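Local coordinates for oligopeptide-binding protein AppA (Bacillus subtilis, PDB 1XOC), which serves as the solute-binding component of an ABC transporter, capturing oligopeptides for import in support of sporulation and genetic competence, at residues A[54-59]-A[151-156]. Numbering follows the deposited sequence.
Sequences SFLTKT and NALDST
Asp154 OD1 is gripped from both protein and ligand: the hydroxyl of Thr59 donates to it at 2.6 Å (OG1 to OD1), nearly along its C-O axis, and the backbone of the bound peptide makes a further hydrogen bond. In this solute-binding protein of family 5, the C-terminal turn of helix 147-155 lies across 57-59, an outermost strand of a five-stranded antiparallel sheet, with the segment axes 6.5 Å apart and at 101°. With chi1 at 57°, Asp154 CG is tucked over its own backbone, flanked by N and the carbonyl carbon, directing the carboxylate to Thr59. A water accepting from Thr59 N adds a weak bond to OD1. Replacing Asp154 by an alanine is likely to leave Thr59 OG1 without its acceptor and the peptide backbone without one of its anchors.

Toward the start of the strand, Thr57 N donates weakly to Leu153 O (3.3 Å), and Thr57 OG1 packs against Leu153 CB, at 3.2 Å, and Asp154 CB. A second water accepts from Leu56 N and donates both to Leu153 O, at 2.7 Å, and to Thr156 O, tying the helix end to the loop ahead of the strand. A third bridges Thr57 O and Asp154 O. Leu56 CD1 meets Leu153 CD2 at 3.8 Å. At the helix terminus, Phe55 presents its ring edge to Ser155 O and Thr156 N in plane; Asp154 O approaches Phe55 CD1 obliquely, at 3.2 Å. Past the last turn, Thr156 OG1 folds back to donate to Ala152 O at 2.6 Å, tilted 24° from the carbonyl plane, on the side opposite to Ser155 N.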
ATOM      1  N   SER A  54     -17.749  -0.260   5.468  1.00 28.52           N
ATOM      2  CA  SER A  54     -17.654   1.022   6.129  1.00 29.57           C
ATOM      3  C   SER A  54     -16.561   0.974   7.214  1.00 29.65           C
ATOM      4  O   SER A  54     -16.194  -0.095   7.717  1.00 30.08           O
ATOM      5  CB  SER A  54     -18.975   1.401   6.765  1.00 29.89           C
ATOM      6  OG  SER A  54     -20.020   1.469   5.814  1.00 30.79           O
ATOM      7  N   PHE A  55     -16.158   2.191   7.601  1.00 29.12           N
ATOM      8  CA  PHE A  55     -15.040   2.458   8.503  1.00 28.38           C
ATOM      9  C   PHE A  55     -15.465   3.569   9.457  1.00 28.93           C
ATOM     10  O   PHE A  55     -16.201   4.482   9.084  1.00 29.41           O
ATOM     11  CB  PHE A  55     -13.824   2.918   7.682  1.00 29.22           C
ATOM     12  CG  PHE A  55     -13.427   1.902   6.589  1.00 28.47           C
ATOM     13  CD1 PHE A  55     -12.351   1.016   6.748  1.00 31.42           C
ATOM     14  CD2 PHE A  55     -14.136   1.870   5.407  1.00 29.70           C
ATOM     15  CE1 PHE A  55     -12.064   0.079   5.730  1.00 31.20           C
ATOM     16  CE2 PHE A  55     -13.821   0.913   4.413  1.00 28.57           C
ATOM     17  CZ  PHE A  55     -12.810   0.087   4.584  1.00 31.67           C
ATOM     18  N   LEU A  56     -14.970   3.509  10.687  1.00 28.81           N
ATOM     19  CA  LEU A  56     -15.339   4.492  11.666  1.00 29.00           C
ATOM     20  C   LEU A  56     -14.949   5.906  11.212  1.00 28.80           C
ATOM     21  O   LEU A  56     -15.667   6.894  11.457  1.00 29.31           O
ATOM     22  CB  LEU A  56     -14.700   4.174  13.026  1.00 29.73           C
ATOM     23  CG  LEU A  56     -15.374   2.980  13.713  1.00 28.51           C
ATOM     24  CD1 LEU A  56     -14.586   2.555  14.961  1.00 29.65           C
ATOM     25  CD2 LEU A  56     -16.855   3.201  14.005  1.00 29.31           C
ATOM     26  N   THR A  57     -13.786   6.039  10.582  1.00 27.15           N
ATOM     27  CA  THR A  57     -13.296   7.321  10.064  1.00 28.36           C
ATOM     28  C   THR A  57     -12.845   7.167   8.631  1.00 28.39           C
ATOM     29  O   THR A  57     -12.739   6.034   8.127  1.00 28.69           O
ATOM     30  CB  THR A  57     -12.105   7.860  10.859  1.00 28.78           C
ATOM     31  OG1 THR A  57     -11.057   6.872  10.813  1.00 29.03           O
ATOM     32  CG2 THR A  57     -12.491   8.192  12.306  1.00 29.54           C
ATOM     33  N   LYS A  58     -12.509   8.259   7.982  1.00 30.20           N
ATOM     34  CA  LYS A  58     -12.063   8.295   6.601  1.00 31.73           C
ATOM     35  C   LYS A  58     -11.105   9.458   6.464  1.00 31.62           C
ATOM     36  O   LYS A  58     -11.385  10.554   6.954  1.00 31.46           O
ATOM     37  CB  LYS A  58     -13.275   8.499   5.686  1.00 33.30           C
ATOM     38  CG  LYS A  58     -13.019   8.569   4.228  1.00 36.31           C
ATOM     39  CD  LYS A  58     -14.333   8.917   3.478  1.00 38.12           C
ATOM     40  CE  LYS A  58     -15.157   7.713   3.100  1.00 43.31           C
ATOM     41  NZ  LYS A  58     -16.469   8.114   2.452  1.00 42.17           N
ATOM     42  N   THR A  59      -9.969   9.238   5.823  1.00 31.58           N
ATOM     43  CA  THR A  59      -8.998  10.291   5.597  1.00 31.35           C
ATOM     44  C   THR A  59      -9.270  10.901   4.233  1.00 31.46           C
ATOM     45  O   THR A  59      -9.346  10.182   3.208  1.00 31.27           O
ATOM     46  CB  THR A  59      -7.548   9.793   5.773  1.00 31.79           C
ATOM     47  OG1 THR A  59      -7.347   9.435   7.149  1.00 33.26           O
ATOM     48  CG2 THR A  59      -6.540  10.814   5.382  1.00 31.95           C
ATOM     49  N   ASN A 151      -4.753   5.826  11.958  1.00 30.72           N
ATOM     50  CA  ASN A 151      -4.654   4.718  10.982  1.00 31.40           C
ATOM     51  C   ASN A 151      -5.619   3.552  11.227  1.00 30.84           C
ATOM     52  O   ASN A 151      -6.257   3.072  10.294  1.00 33.49           O
ATOM     53  CB  ASN A 151      -3.208   4.220  10.873  1.00 31.91           C
ATOM     54  CG  ASN A 151      -2.317   5.140  10.070  1.00 37.19           C
ATOM     55  OD1 ASN A 151      -2.761   5.821   9.136  1.00 44.86           O
ATOM     56  ND2 ASN A 151      -1.020   5.165  10.429  1.00 41.28           N
ATOM     57  N   ALA A 152      -5.753   3.096  12.468  1.00 29.64           N
ATOM     58  CA  ALA A 152      -6.597   1.942  12.743  1.00 29.80           C
ATOM     59  C   ALA A 152      -8.044   2.239  12.425  1.00 29.40           C
ATOM     60  O   ALA A 152      -8.747   1.421  11.817  1.00 28.90           O
ATOM     61  CB  ALA A 152      -6.469   1.427  14.191  1.00 30.57           C
ATOM     62  N   LEU A 153      -8.520   3.414  12.840  1.00 29.57           N
ATOM     63  CA  LEU A 153      -9.935   3.775  12.660  1.00 29.24           C
ATOM     64  C   LEU A 153     -10.373   3.870  11.199  1.00 29.60           C
ATOM     65  O   LEU A 153     -11.554   3.613  10.891  1.00 31.01           O
ATOM     66  CB  LEU A 153     -10.264   5.098  13.410  1.00 28.69           C
ATOM     67  CG  LEU A 153     -10.184   4.933  14.906  1.00 28.40           C
ATOM     68  CD1 LEU A 153     -10.421   6.298  15.557  1.00 29.20           C
ATOM     69  CD2 LEU A 153     -11.137   3.947  15.459  1.00 30.25           C
ATOM     70  N   ASP A 154      -9.488   4.290  10.307  1.00 30.64           N
ATOM     71  CA  ASP A 154      -9.907   4.444   8.912  1.00 31.38           C
ATOM     72  C   ASP A 154      -9.527   3.220   8.093  1.00 31.71           C
ATOM     73  O   ASP A 154      -9.947   3.128   6.951  1.00 33.05           O
ATOM     74  CB  ASP A 154      -9.416   5.707   8.233  1.00 34.63           C
ATOM     75  CG  ASP A 154      -7.954   5.852   8.236  1.00 36.76           C
ATOM     76  OD1 ASP A 154      -7.470   6.845   7.622  1.00 45.37           O
ATOM     77  OD2 ASP A 154      -7.251   5.053   8.879  1.00 42.85           O
ATOM     78  N   SER A 155      -8.732   2.329   8.671  1.00 31.35           N
ATOM     79  CA  SER A 155      -8.250   1.113   7.956  1.00 31.60           C
ATOM     80  C   SER A 155      -9.030  -0.140   8.237  1.00 32.20           C
ATOM     81  O   SER A 155      -8.900  -1.139   7.493  1.00 34.07           O
ATOM     82  CB  SER A 155      -6.802   0.860   8.331  1.00 32.88           C
ATOM     83  OG  SER A 155      -6.010   1.969   7.973  1.00 35.53           O
ATOM     84  N   THR A 156      -9.854  -0.108   9.282  1.00 30.13           N
ATOM     85  CA  THR A 156     -10.540  -1.280   9.773  1.00 29.38           C
ATOM     86  C   THR A 156     -11.993  -1.352   9.282  1.00 29.81           C
ATOM     87  O   THR A 156     -12.881  -0.659   9.788  1.00 30.08           O
ATOM     88  CB  THR A 156     -10.497  -1.382  11.280  1.00 28.71           C
ATOM     89  OG1 THR A 156      -9.147  -1.196  11.717  1.00 28.15           O
ATOM     90  CG2 THR A 156     -11.030  -2.757  11.792  1.00 30.47           C
TER
HETATM   91  O   HOH W   1     -13.033   1.390  11.461  1.00 15.45           O
HETATM   92  O   HOH W   2     -11.731   4.934   5.759  1.00 24.56           O
HETATM   93  O   HOH W   3      -9.458   6.472   4.868  1.00 21.59           O